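FAD-binding PCMH-type domain-containing protein (Gibberella zeae, PDB 6YJO) binds FAD through covalent links and is probably an oxidoreductase of the oxygen-dependent FAD-linked family, possibly acting on oligosaccharides. Local coordinates at residues A[62-67]-A[461-466]; A[425-428]-A[434-437]. All blocks are in the same frame, centred on the assembly; numbering follows the deposited sequence.

Contact 1: residues A[62-67]-A[461-466]; sequences NLRLAY and LDTQLS
Thr463 meets both Arg64 and Leu65, and these two meetings make up most of a small contact of 100 Å². Arg64 NH2 comes to 3.4 Å from Thr463 CG2, with the methyl at the rim of the guanidinium and near its plane. The methyl is carried there by a rotamer that sets CG2 between the backbone N and the carbonyl carbon, while OG1 lies anti to the N (chi1 -162°). That hydroxyl oxygen is 3.8 Å from Leu65 CD1, a van der Waals touch. Leu65 also packs within its own segment: its CG sits 3.8 Å above one face of the Arg64 guanidinium, displaced toward the rim. Arg64 is extended as far as CD and then bends at chi3 (59°), which turns the flat group toward Thr463. Its polar anchor is a third partner, since NE donates to the carbonyl O of Phe345; Tyr346 packs against Arg64, Thr463 and Gln464 alike.

Behind these side chains, each backbone is folded into a type I turn that is also an Asx turn. Asn62 OD1 accepts from Arg64 N at 3.1 Å, the donor lying well above the carbonyl plane, and Asn62 ND2 reaches the carbonyl oxygens of Phe345 and Tyr104. On the other side Asp462 OD1 takes Gln464 N, also at 3.1 Å, on its anti side and tilted 31° out of the carboxylate plane. The same carboxylate forms a salt bridge with Arg442 and accepts from Tyr346 and Thr348, a network that would favour its ionised form. Two Asx turns thus set Arg64 and Leu65 against Thr463 at the surface, joining the loop before strand 71-73 to the berberine-bridge-enzyme-like C-terminal region of this flavoprotein fold, with Thr463 about 8 Å from the FAD-binding Ser103, side chain to side chain.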
loop_
_atom_site.group_PDB
_atom_site.type_symbol
_atom_site.label_atom_id
_atom_site.label_comp_id
_atom_site.label_asym_id
_atom_site.label_seq_id
_atom_site.Cartn_x
_atom_site.Cartn_y
_atom_site.Cartn_z
ATOM N N ASN A 62 -5.970 -1.009 12.699
ATOM C CA ASN A 62 -5.036 -0.465 13.681
ATOM C C ASN A 62 -5.845 -0.028 14.891
ATOM O O ASN A 62 -6.496 1.017 14.872
ATOM C CB ASN A 62 -4.238 0.700 13.104
ATOM C CG ASN A 62 -3.083 1.105 13.996
ATOM O OD1 ASN A 62 -2.941 0.589 15.108
ATOM N ND2 ASN A 62 -2.256 2.033 13.523
ATOM N N LEU A 63 -5.814 -0.836 15.952
ATOM C CA LEU A 63 -6.555 -0.525 17.168
ATOM C C LEU A 63 -6.092 0.768 17.819
ATOM O O LEU A 63 -6.801 1.292 18.686
ATOM C CB LEU A 63 -6.422 -1.685 18.161
ATOM C CG LEU A 63 -7.219 -2.937 17.795
ATOM C CD1 LEU A 63 -6.892 -4.096 18.725
ATOM C CD2 LEU A 63 -8.712 -2.644 17.807
ATOM N N ARG A 64 -4.936 1.301 17.416
ATOM C CA ARG A 64 -4.435 2.525 18.025
ATOM C C ARG A 64 -5.305 3.726 17.673
ATOM O O ARG A 64 -5.388 4.678 18.456
ATOM C CB ARG A 64 -2.991 2.766 17.587
ATOM C CG ARG A 64 -2.282 3.880 18.350
ATOM C CD ARG A 64 -0.837 4.027 17.894
ATOM N NE ARG A 64 -0.747 4.323 16.466
ATOM C CZ ARG A 64 -0.865 5.537 15.941
ATOM N NH1 ARG A 64 -1.082 6.588 16.718
ATOM N NH2 ARG A 64 -0.772 5.702 14.631
ATOM N N LEU A 65 -5.959 3.706 16.513
ATOM C CA LEU A 65 -6.760 4.834 16.036
ATOM C C LEU A 65 -8.154 4.331 15.681
ATOM O O LEU A 65 -8.356 3.756 14.608
ATOM C CB LEU A 65 -6.104 5.506 14.835
ATOM C CG LEU A 65 -4.728 6.125 15.074
ATOM C CD1 LEU A 65 -4.242 6.814 13.806
ATOM C CD2 LEU A 65 -4.776 7.095 16.250
ATOM N N ALA A 66 -9.110 4.559 16.576
ATOM C CA ALA A 66 -10.508 4.252 16.329
ATOM C C ALA A 66 -11.280 5.543 16.094
ATOM O O ALA A 66 -10.869 6.625 16.525
ATOM C CB ALA A 66 -11.123 3.476 17.500
ATOM N N TYR A 67 -12.406 5.414 15.394
ATOM C CA TYR A 67 -13.293 6.538 15.124
ATOM C C TYR A 67 -14.725 6.024 15.070
ATOM O O TYR A 67 -14.967 4.817 14.993
ATOM C CB TYR A 67 -12.909 7.254 13.826
ATOM C CG TYR A 67 -11.500 7.783 13.850
ATOM C CD1 TYR A 67 -11.193 8.958 14.516
ATOM C CD2 TYR A 67 -10.470 7.098 13.223
ATOM C CE1 TYR A 67 -9.904 9.441 14.551
ATOM C CE2 TYR A 67 -9.179 7.576 13.250
ATOM C CZ TYR A 67 -8.902 8.746 13.914
ATOM O OH TYR A 67 -7.616 9.221 13.944
ATOM N N LEU A 461 1.474 5.194 4.985
ATOM C CA LEU A 461 1.374 6.597 5.370
ATOM C C LEU A 461 1.869 6.814 6.793
ATOM O O LEU A 461 1.567 6.038 7.705
ATOM C CB LEU A 461 -0.070 7.083 5.236
ATOM C CG LEU A 461 -1.147 6.333 6.026
ATOM C CD1 LEU A 461 -1.439 7.029 7.347
ATOM C CD2 LEU A 461 -2.412 6.204 5.188
ATOM N N ASP A 462 2.651 7.878 6.970
ATOM C CA ASP A 462 3.113 8.304 8.285
ATOM C C ASP A 462 2.024 9.175 8.899
ATOM O O ASP A 462 1.777 10.293 8.436
ATOM C CB ASP A 462 4.433 9.059 8.176
ATOM C CG ASP A 462 5.008 9.419 9.529
ATOM O OD1 ASP A 462 4.236 9.458 10.507
ATOM O OD2 ASP A 462 6.232 9.653 9.615
ATOM N N THR A 463 1.387 8.666 9.953
ATOM C CA THR A 463 0.189 9.310 10.473
ATOM C C THR A 463 0.497 10.646 11.140
ATOM O O THR A 463 -0.375 11.520 11.191
ATOM C CB THR A 463 -0.507 8.372 11.456
ATOM O OG1 THR A 463 -1.864 8.789 11.637
ATOM C CG2 THR A 463 0.214 8.369 12.800
ATOM N N GLN A 464 1.717 10.833 11.641
ATOM C CA GLN A 464 2.059 12.025 12.408
ATOM C C GLN A 464 2.401 13.226 11.531
ATOM O O GLN A 464 2.833 14.255 12.062
ATOM C CB GLN A 464 3.239 11.727 13.341
ATOM C CG GLN A 464 3.005 10.579 14.311
ATOM C CD GLN A 464 1.859 10.844 15.269
ATOM O OE1 GLN A 464 0.751 10.343 15.080
ATOM N NE2 GLN A 464 2.123 11.632 16.307
ATOM N N LEU A 465 2.208 13.130 10.217
ATOM C CA LEU A 465 2.646 14.173 9.299
ATOM C C LEU A 465 1.563 15.219 9.069
ATOM O O LEU A 465 0.373 14.899 8.997
ATOM C CB LEU A 465 3.059 13.562 7.960
ATOM C CG LEU A 465 4.412 12.856 7.962
ATOM C CD1 LEU A 465 4.707 12.287 6.591
ATOM C CD2 LEU A 465 5.513 13.815 8.393
ATOM N N SER A 466 1.991 16.476 8.953
ATOM C CA SER A 466 1.086 17.536 8.534
ATOM C C SER A 466 0.661 17.306 7.090
ATOM O O SER A 466 1.430 16.787 6.276
ATOM C CB SER A 466 1.761 18.903 8.676
ATOM O OG SER A 466 2.851 19.031 7.777
#

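Contact 2: residues A[425-428]-A[434-437]; sequences GNYA and GFTV
Tyr427, Gly434 and Phe435 account for nearly all of the 126 Å² buried here. The tyrosine ring reaches from the loop to helix 431-446 and lies against the bare backbone of Gly434: Tyr427 OH is 3.8 Å from Gly434 CA, and Tyr427 CE2 is 4.0 Å from the same carbon. One residue further along the helix, Phe435 CE1 lies 4.0 Å from Tyr427 CE2, so that a single edge carbon of the tyrosine touches both helix residues. The two rings are inclined at 49° with centroids 5.8 Å apart, an inclined pairing in which the closest approach is between these two ring carbons.

Both aromatic side chains have CG anti to their own carbonyl carbon (chi1 -74° in Tyr427, -55° in Phe435), and this setting swings their ends toward the other segment although their CB atoms start off to the side. Two outside partners also hold the tyrosine: its hydroxyl is hydrogen-bonded to Asp423 OD1, and its ring makes a cation-pi contact with Arg377. Phe435 in turn meets Tyr346 edge-to-face. Across the two segments the chemistry is therefore apolar and dispersive, which implies that the loop and helix meet here by van der Waals packing, while the hydrogen bond of Tyr427 is made with Asp423.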
loop_
_atom_site.group_PDB
_atom_site.type_symbol
_atom_site.label_atom_id
_atom_site.label_comp_id
_atom_site.label_asym_id
_atom_site.label_seq_id
_atom_site.Cartn_x
_atom_site.Cartn_y
_atom_site.Cartn_z
ATOM N N GLY A 425 4.664 -1.753 19.669
ATOM C CA GLY A 425 4.787 -1.778 21.108
ATOM C C GLY A 425 3.614 -1.128 21.806
ATOM O O GLY A 425 2.470 -1.246 21.357
ATOM N N ASN A 426 3.898 -0.428 22.900
ATOM C CA ASN A 426 2.872 0.156 23.753
ATOM C C ASN A 426 2.551 1.567 23.283
ATOM O O ASN A 426 3.460 2.363 23.027
ATOM C CB ASN A 426 3.334 0.165 25.212
ATOM C CG ASN A 426 2.559 1.151 26.064
ATOM O OD1 ASN A 426 3.083 2.195 26.457
ATOM N ND2 ASN A 426 1.300 0.831 26.339
ATOM N N TYR A 427 1.255 1.870 23.161
ATOM C CA TYR A 427 0.816 3.172 22.686
ATOM C C TYR A 427 -0.274 3.794 23.542
ATOM O O TYR A 427 -0.786 4.862 23.183
ATOM C CB TYR A 427 0.344 3.085 21.228
ATOM C CG TYR A 427 1.497 2.940 20.273
ATOM C CD1 TYR A 427 1.990 1.686 19.941
ATOM C CD2 TYR A 427 2.123 4.058 19.735
ATOM C CE1 TYR A 427 3.060 1.545 19.080
ATOM C CE2 TYR A 427 3.192 3.928 18.874
ATOM C CZ TYR A 427 3.657 2.671 18.550
ATOM O OH TYR A 427 4.724 2.543 17.693
ATOM N N ALA A 428 -0.650 3.162 24.651
ATOM C CA ALA A 428 -1.491 3.824 25.634
ATOM C C ALA A 428 -0.640 4.810 26.424
ATOM O O ALA A 428 -0.855 6.024 26.352
ATOM C CB ALA A 428 -2.147 2.802 26.562
ATOM N N GLY A 434 7.109 5.586 20.916
ATOM C CA GLY A 434 6.962 4.916 19.635
ATOM C C GLY A 434 7.146 5.850 18.453
ATOM O O GLY A 434 7.751 5.474 17.447
ATOM N N PHE A 435 6.618 7.077 18.554
ATOM C CA PHE A 435 6.759 8.034 17.457
ATOM C C PHE A 435 8.189 8.555 17.357
ATOM O O PHE A 435 8.705 8.759 16.252
ATOM C CB PHE A 435 5.791 9.208 17.637
ATOM C CG PHE A 435 4.348 8.806 17.793
ATOM C CD1 PHE A 435 3.784 7.828 16.993
ATOM C CD2 PHE A 435 3.554 9.428 18.739
ATOM C CE1 PHE A 435 2.450 7.472 17.142
ATOM C CE2 PHE A 435 2.226 9.076 18.894
ATOM C CZ PHE A 435 1.674 8.099 18.095
ATOM N N THR A 436 8.846 8.783 18.500
ATOM C CA THR A 436 10.197 9.341 18.484
ATOM C C THR A 436 11.193 8.390 17.833
ATOM O O THR A 436 12.051 8.821 17.054
ATOM C CB THR A 436 10.653 9.669 19.907
ATOM O OG1 THR A 436 9.729 10.574 20.523
ATOM C CG2 THR A 436 12.043 10.295 19.877
ATOM N N VAL A 437 11.108 7.096 18.147
ATOM C CA VAL A 437 12.150 6.166 17.721
ATOM C C VAL A 437 12.099 5.952 16.212
ATOM O O VAL A 437 13.139 5.919 15.546
ATOM C CB VAL A 437 12.025 4.844 18.501
ATOM C CG1 VAL A 437 10.737 4.105 18.131
ATOM C CG2 VAL A 437 13.253 3.976 18.276
#

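How the contacts relate
Contact 1 and contact 2 have centres 12 Å apart, and contact 2 falls within the 393-residue span that separates the two segments of contact 1. They touch directly through Arg64: its NH1 packs 3.4 Å from Phe435 CZ, and its CD lies 3.5 Å from Tyr427 CD2. Gln464 adds a further link, NE2 to Phe435 CD2 at 3.6 Å. Tyr346 borders both, packing on Arg64 and on Phe435. Contact 1 is the one closer to the cofactor, the side chain of Leu65 being about 11 Å from FAD, whereas 425-428 with 434-437 is not part of the flavin site.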